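Co-type Nitrile Hydratase beta subunit (PDB 3QYH) probably works with the alpha subunit of a cobalt-dependent nitrile hydratase, the enzyme that hydrates nitriles to the corresponding amides. Local coordinates at residues Tyr27-Glu30 / Lys31-Ser35; Pro38-Leu41 / Ala42-Asn45; Ala129-Ala132 / Val133-Val137. One frame throughout, in Å; residues are numbered along the deposited sequence.

In the fold
Coming from the N terminus, the chain first meets contact 1 (27-30 with 31-35) in the opening turns of helix 28-43, then contact 2 (38-41 with 42-45) at the far end of the same helix, with centres 16 Å apart. Contact 3 (129-132 with 133-137) follows much later, in the turn that leads into strand 136-139 of the antiparallel sheet, on the other side of the chain's centre, its centre about 37 Å from that of contact 2 and 43 Å from that of contact 1. All three close local turns in series, with no nesting or crossing. Contacts 1 and 2 start and finish a helix of the N-terminal region; contact 3 lies within the C-terminal, SH3-like family region.

Contact 1: residues Tyr27-Glu30 / Lys31-Ser35; sequences YDWE and KTVMS
Asp28 and Lys31 send their side chains out alongside each other, and the lysine ties the aspartate down twice in the first turn of the helix. Its backbone N donates to Asp28 O at 3.0 Å, a bent bond that reaches the oxygen from above the carbonyl plane. Its side chain runs extended beyond CG past that carbonyl, so that Lys31 NZ arrives 3.2 Å from Asp28 OD1 and closes a salt bridge, again from above the carboxylate plane. A second acid near NZ, on the neighbouring protein chain, makes only a long, weak ion pair. The carboxylate of Glu30 turns back towards the helix start: Glu30 OE1 takes the N-H of Tyr27 at 3.2 Å, met from 65° out of its plane, and the backbone N of Arg26 as well. One oxygen thus satisfies two amides that precede the helix, while Glu30 CG leans over a face of the Trp29 indole. Further on, the helical pattern is regular. Trp29 O accepts from Val33 N at 3.1 Å in the carbonyl plane, and Glu30 O from Met34 N at 2.9 Å. The Trp29 indole departs from the common helical choice, with CG between the backbone N and the carbonyl carbon (chi1 65°); it lies alongside Val33, whose CG2 meets the ring edge at CE3, 4.0 Å away and close to the ring plane. Around this start of helix 28-43, helix 68-82 packs through Tyr69 on Trp29, Glu30 and Met34 and through Trp72 on Val33. Phe25, from the loop before, touches Glu30, Lys31 and Met34, and apolar side chains of the other protein chain rest on Tyr27, Trp29, Thr32 and Ser35.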
loop_
_atom_site.group_PDB
_atom_site.type_symbol
_atom_site.label_atom_id
_atom_site.label_comp_id
_atom_site.label_asym_id
_atom_site.label_seq_id
_atom_site.Cartn_x
_atom_site.Cartn_y
_atom_site.Cartn_z
ATOM N N TYR B 27 -14.081 -10.177 -9.545
ATOM C CA TYR B 27 -14.322 -11.539 -10.015
ATOM C C TYR B 27 -14.229 -12.491 -8.827
ATOM O O TYR B 27 -13.511 -12.200 -7.851
ATOM C CB TYR B 27 -13.302 -11.964 -11.095
ATOM C CG TYR B 27 -13.151 -11.007 -12.255
ATOM C CD1 TYR B 27 -12.132 -10.056 -12.266
ATOM C CD2 TYR B 27 -14.022 -11.047 -13.348
ATOM C CE1 TYR B 27 -11.976 -9.167 -13.327
ATOM C CE2 TYR B 27 -13.871 -10.159 -14.425
ATOM C CZ TYR B 27 -12.851 -9.220 -14.397
ATOM O OH TYR B 27 -12.687 -8.335 -15.439
ATOM N N ASP B 28 -14.941 -13.616 -8.900
ATOM C CA ASP B 28 -14.876 -14.634 -7.834
ATOM C C ASP B 28 -13.471 -15.179 -7.599
ATOM O O ASP B 28 -13.081 -15.375 -6.449
ATOM C CB ASP B 28 -15.846 -15.782 -8.086
ATOM C CG ASP B 28 -17.281 -15.426 -7.721
ATOM O OD1 ASP B 28 -17.506 -14.341 -7.128
ATOM O OD2 ASP B 28 -18.184 -16.233 -8.027
ATOM N N TRP B 29 -12.706 -15.418 -8.672
ATOM C CA TRP B 29 -11.356 -15.963 -8.506
ATOM C C TRP B 29 -10.449 -15.034 -7.677
ATOM O O TRP B 29 -9.537 -15.481 -6.983
ATOM C CB TRP B 29 -10.735 -16.321 -9.868
ATOM C CG TRP B 29 -10.491 -15.142 -10.804
ATOM C CD1 TRP B 29 -11.296 -14.728 -11.816
ATOM C CD2 TRP B 29 -9.361 -14.263 -10.810
ATOM N NE1 TRP B 29 -10.745 -13.638 -12.449
ATOM C CE2 TRP B 29 -9.552 -13.338 -11.856
ATOM C CE3 TRP B 29 -8.209 -14.166 -10.036
ATOM C CZ2 TRP B 29 -8.637 -12.331 -12.143
ATOM C CZ3 TRP B 29 -7.296 -13.167 -10.327
ATOM C CH2 TRP B 29 -7.517 -12.264 -11.369
ATOM N N GLU B 30 -10.707 -13.735 -7.733
ATOM C CA GLU B 30 -9.936 -12.780 -6.931
ATOM C C GLU B 30 -10.077 -13.008 -5.425
ATOM O O GLU B 30 -9.147 -12.751 -4.660
ATOM C CB GLU B 30 -10.337 -11.339 -7.265
ATOM C CG GLU B 30 -9.965 -10.905 -8.691
ATOM C CD GLU B 30 -10.402 -9.467 -8.987
ATOM O OE1 GLU B 30 -11.383 -9.002 -8.371
ATOM O OE2 GLU B 30 -9.751 -8.806 -9.829
ATOM N N LYS B 31 -11.248 -13.467 -4.995
ATOM C CA LYS B 31 -11.463 -13.729 -3.573
ATOM C C LYS B 31 -10.527 -14.824 -3.086
ATOM O O LYS B 31 -9.937 -14.724 -2.011
ATOM C CB LYS B 31 -12.919 -14.145 -3.313
ATOM C CG LYS B 31 -13.930 -13.062 -3.702
ATOM C CD LYS B 31 -15.359 -13.599 -3.668
ATOM C CE LYS B 31 -16.345 -12.549 -4.218
ATOM N NZ LYS B 31 -17.762 -13.024 -4.203
ATOM N N THR B 32 -10.428 -15.883 -3.872
ATOM C CA THR B 32 -9.515 -16.985 -3.573
ATOM C C THR B 32 -8.069 -16.507 -3.507
ATOM O O THR B 32 -7.336 -16.804 -2.540
ATOM C CB THR B 32 -9.634 -18.070 -4.666
ATOM O OG1 THR B 32 -11.005 -18.474 -4.764
ATOM C CG2 THR B 32 -8.748 -19.278 -4.349
ATOM N N VAL B 33 -7.632 -15.783 -4.536
ATOM C CA VAL B 33 -6.241 -15.326 -4.572
ATOM C C VAL B 33 -5.937 -14.390 -3.392
ATOM O O VAL B 33 -4.927 -14.521 -2.692
ATOM C CB VAL B 33 -5.904 -14.626 -5.920
ATOM C CG1 VAL B 33 -4.500 -14.042 -5.856
ATOM C CG2 VAL B 33 -6.007 -15.640 -7.093
ATOM N N MET B 34 -6.816 -13.431 -3.150
ATOM C CA MET B 34 -6.575 -12.495 -2.058
ATOM C C MET B 34 -6.455 -13.235 -0.718
ATOM O O MET B 34 -5.543 -12.973 0.059
ATOM C CB MET B 34 -7.690 -11.450 -1.993
ATOM C CG MET B 34 -7.470 -10.391 -0.930
ATOM S SD MET B 34 -8.158 -10.899 0.689
ATOM C CE MET B 34 -6.981 -10.133 1.784
ATOM N N SER B 35 -7.345 -14.194 -0.467
ATOM C CA SER B 35 -7.376 -14.846 0.845
ATOM C C SER B 35 -6.204 -15.816 1.052
ATOM O O SER B 35 -5.865 -16.163 2.182
ATOM C CB SER B 35 -8.719 -15.551 1.100
ATOM O OG SER B 35 -8.882 -16.623 0.201
#

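Contact 2: residues Pro38-Leu41 / Ala42-Asn45; sequences PALL and ANGN
Leu40, Asn43 and Asn45 all carry CG beside the backbone N, anti to the carbonyl carbon, and this shared choice (chi1 between -63° and -70°) brings one leucine branch up to the ends of two amides. Leu40 CD2 is the touching methyl: it lies 3.4 Å from Asn45 OD1 and 4.0 Å from Asn43 ND2, each asparagine crossing the leucine at a slant. The two amides are also joined to each other, since Asn43 ND2 donates to Asn45 OD1 at 3.1 Å, with the acceptor exactly in the amide plane of Asn43. That bond spans Gly44, from the last helical turn to the second residue after Asn43. Asn43 is held on both ends: ND2 also donates to the backbone of the neighbouring protein chain, and OD1 accepts from the backbone N of Val105. A water stands 2.9 Å from Ala39 O and 3.0 Å from Asn43 OD1, within hydrogen-bonding distance of both. The amide is therefore gripped from several directions, which should fix its rotation. Apolar surroundings cover the leucine: Phe76 and Leu80 of helix 68-82 pack on Leu40, and Leu80 touches Asn45 too. Along the backbone, Ala42 N reaches Pro38 O and Asn43 N reaches Ala39 O, as ordinary helical bonds. The capping bonds follow. Gly44 N turns to Leu41 O at 2.8 Å, from well above the carbonyl plane, while Asn45 N goes to Leu40 O at 3.2 Å, nearly along the C=O axis. Gly44 makes the reversal with a positive phi of 75°, a value that favours glycine. This pair of bonds back into the final turn, with the positive-phi glycine, is the Schellman motif, and it ends helix 28-43 here.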
loop_
_atom_site.group_PDB
_atom_site.type_symbol
_atom_site.label_atom_id
_atom_site.label_comp_id
_atom_site.label_asym_id
_atom_site.label_seq_id
_atom_site.Cartn_x
_atom_site.Cartn_y
_atom_site.Cartn_z
ATOM N N PRO B 38 -2.786 -14.098 3.317
ATOM C CA PRO B 38 -2.648 -14.211 4.780
ATOM C C PRO B 38 -2.457 -15.664 5.199
ATOM O O PRO B 38 -1.752 -15.953 6.182
ATOM C CB PRO B 38 -3.997 -13.706 5.315
ATOM C CG PRO B 38 -4.684 -13.084 4.159
ATOM C CD PRO B 38 -4.111 -13.593 2.910
ATOM N N ALA B 39 -3.083 -16.588 4.480
ATOM C CA ALA B 39 -2.935 -18.000 4.847
ATOM C C ALA B 39 -1.471 -18.456 4.694
ATOM O O ALA B 39 -0.913 -19.122 5.567
ATOM C CB ALA B 39 -3.889 -18.881 4.025
ATOM N N LEU B 40 -0.833 -18.061 3.601
ATOM C CA LEU B 40 0.522 -18.502 3.333
ATOM C C LEU B 40 1.535 -17.746 4.182
ATOM O O LEU B 40 2.530 -18.320 4.606
ATOM C CB LEU B 40 0.851 -18.382 1.838
ATOM C CG LEU B 40 -0.016 -19.256 0.933
ATOM C CD1 LEU B 40 0.202 -18.917 -0.555
ATOM C CD2 LEU B 40 0.238 -20.755 1.198
ATOM N N LEU B 41 1.300 -16.461 4.418
ATOM C CA LEU B 41 2.154 -15.711 5.333
ATOM C C LEU B 41 2.064 -16.323 6.744
ATOM O O LEU B 41 3.069 -16.421 7.429
ATOM C CB LEU B 41 1.768 -14.225 5.388
ATOM C CG LEU B 41 2.113 -13.356 4.166
ATOM C CD1 LEU B 41 1.434 -11.964 4.280
ATOM C CD2 LEU B 41 3.628 -13.230 4.005
ATOM N N ALA B 42 0.865 -16.711 7.168
ATOM C CA ALA B 42 0.681 -17.269 8.516
ATOM C C ALA B 42 1.516 -18.549 8.667
ATOM O O ALA B 42 2.089 -18.802 9.720
ATOM C CB ALA B 42 -0.782 -17.538 8.813
ATOM N N ASN B 43 1.578 -19.356 7.611
ATOM C CA ASN B 43 2.417 -20.551 7.612
ATOM C C ASN B 43 3.901 -20.225 7.768
ATOM O O ASN B 43 4.691 -21.079 8.133
ATOM C CB ASN B 43 2.272 -21.328 6.294
ATOM C CG ASN B 43 0.924 -21.999 6.139
ATOM O OD1 ASN B 43 0.201 -22.197 7.104
ATOM N ND2 ASN B 43 0.580 -22.347 4.901
ATOM N N GLY B 44 4.285 -18.992 7.459
ATOM C CA GLY B 44 5.702 -18.673 7.354
ATOM C C GLY B 44 6.329 -19.224 6.070
ATOM O O GLY B 44 7.530 -19.480 6.003
ATOM N N ASN B 45 5.532 -19.428 5.030
ATOM C CA ASN B 45 6.093 -19.949 3.787
ATOM C C ASN B 45 7.034 -18.955 3.089
ATOM O O ASN B 45 7.919 -19.356 2.332
ATOM C CB ASN B 45 4.996 -20.360 2.808
ATOM C CG ASN B 45 4.127 -21.494 3.321
ATOM O OD1 ASN B 45 2.923 -21.478 3.097
ATOM N ND2 ASN B 45 4.740 -22.511 3.962
HETATM O O HOH W 1 -2.557 -21.310 6.453
#

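Contact 3: residues Ala129-Ala132 / Val133-Val137; sequences ARFA and VGDKV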
loop_
_atom_site.group_PDB
_atom_site.type_symbol
_atom_site.label_atom_id
_atom_site.label_comp_id
_atom_site.label_asym_id
_atom_site.label_seq_id
_atom_site.Cartn_x
_atom_site.Cartn_y
_atom_site.Cartn_z
ATOM N N ALA B 129 20.196 6.365 14.870
ATOM C CA ALA B 129 19.804 7.340 13.867
ATOM C C ALA B 129 20.966 8.297 13.608
ATOM O O ALA B 129 21.516 8.870 14.547
ATOM C CB ALA B 129 18.580 8.109 14.334
ATOM N N ARG B 130 21.351 8.452 12.342
ATOM C CA ARG B 130 22.384 9.420 11.976
ATOM C C ARG B 130 21.792 10.789 11.694
ATOM O O ARG B 130 22.513 11.775 11.671
ATOM C CB ARG B 130 23.146 8.956 10.732
ATOM C CG ARG B 130 24.049 7.776 10.951
ATOM C CD ARG B 130 24.861 7.540 9.671
ATOM N NE ARG B 130 24.001 7.107 8.573
ATOM C CZ ARG B 130 24.298 7.222 7.280
ATOM N NH1 ARG B 130 25.436 7.797 6.890
ATOM N NH2 ARG B 130 23.444 6.773 6.371
ATOM N N PHE B 131 20.484 10.858 11.456
ATOM C CA PHE B 131 19.867 12.111 11.047
ATOM C C PHE B 131 18.762 12.602 11.998
ATOM O O PHE B 131 18.095 11.823 12.670
ATOM C CB PHE B 131 19.341 11.992 9.606
ATOM C CG PHE B 131 20.345 11.404 8.655
ATOM C CD1 PHE B 131 21.425 12.146 8.222
ATOM C CD2 PHE B 131 20.230 10.094 8.233
ATOM C CE1 PHE B 131 22.370 11.589 7.374
ATOM C CE2 PHE B 131 21.174 9.538 7.372
ATOM C CZ PHE B 131 22.242 10.295 6.949
ATOM N N ALA B 132 18.563 13.909 12.021
ATOM C CA ALA B 132 17.529 14.504 12.843
ATOM C C ALA B 132 16.588 15.233 11.916
ATOM O O ALA B 132 16.985 15.616 10.811
ATOM C CB ALA B 132 18.150 15.475 13.830
ATOM N N VAL B 133 15.344 15.457 12.339
ATOM C CA VAL B 133 14.481 16.217 11.458
ATOM C C VAL B 133 15.066 17.610 11.235
ATOM O O VAL B 133 15.663 18.190 12.143
ATOM C CB VAL B 133 12.954 16.217 11.853
ATOM C CG1 VAL B 133 12.605 15.106 12.820
ATOM C CG2 VAL B 133 12.435 17.572 12.229
ATOM N N GLY B 134 14.927 18.118 10.012
ATOM C CA GLY B 134 15.595 19.342 9.600
ATOM C C GLY B 134 16.897 19.107 8.829
ATOM O O GLY B 134 17.348 19.976 8.077
ATOM N N ASP B 135 17.514 17.945 8.998
ATOM C CA ASP B 135 18.764 17.665 8.286
ATOM C C ASP B 135 18.532 17.588 6.774
ATOM O O ASP B 135 17.516 17.051 6.318
ATOM C CB ASP B 135 19.364 16.345 8.757
ATOM C CG ASP B 135 20.213 16.500 9.989
ATOM O OD1 ASP B 135 20.483 17.649 10.373
ATOM O OD2 ASP B 135 20.612 15.473 10.576
ATOM N N LYS B 136 19.458 18.133 5.997
ATOM C CA LYS B 136 19.419 17.959 4.545
ATOM C C LYS B 136 20.160 16.676 4.244
ATOM O O LYS B 136 21.251 16.456 4.750
ATOM C CB LYS B 136 20.095 19.126 3.816
ATOM C CG LYS B 136 19.499 20.499 4.124
ATOM C CD LYS B 136 18.054 20.631 3.640
ATOM C CE LYS B 136 17.960 20.654 2.131
ATOM N NZ LYS B 136 18.616 21.862 1.540
ATOM N N VAL B 137 19.554 15.813 3.438
ATOM C CA VAL B 137 20.176 14.546 3.096
ATOM C C VAL B 137 20.131 14.319 1.592
ATOM O O VAL B 137 19.277 14.861 0.902
ATOM C CB VAL B 137 19.484 13.347 3.798
ATOM C CG1 VAL B 137 19.715 13.384 5.330
ATOM C CG2 VAL B 137 18.002 13.323 3.478
#
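Residues Ala132 to Asp135 form a type II beta turn, with Asp135 N bonded to Ala132 O at 3.0 Å and Gly134 at a positive phi (97°) that suits glycine. The aspartate side chain reinforces it from the other end. With CG beside its own backbone N (chi1 -85°), Asp135 swings OD2 back to the N-H of Ala132, 3.0 Å away and nearly straight, though the donor sits well above the carboxylate plane. Asp135 thus serves Ala132 twice, its main-chain N the C=O and its OD2 the N-H. The same OD2 lies near the plane of the Phe131 ring, at its edge, and the ring and the carboxylate stand 89° apart. One face of Phe131 takes Val137 CG1 in a CH-pi contact, 3.9 Å from the ring centroid and shifted toward the CD1 side; Arg130 CB covers the opposite face. The Arg130 guanidinium reaches the ring's far rim, where Phe131 CZ sits over the centre of the guanidinium, and is held by a salt bridge from NE to Asp213 OD1 and a hydrogen bond from NH2 to Leu216 O. The turn leads straight into strand 136-139. There Val137 is hydrogen-bonded through its backbone to Gly159 and packs on Val161 and Val188 of the next two strands, while Phe131 rests on Leu216 and Pro218 of strand 216-218 on the other flank.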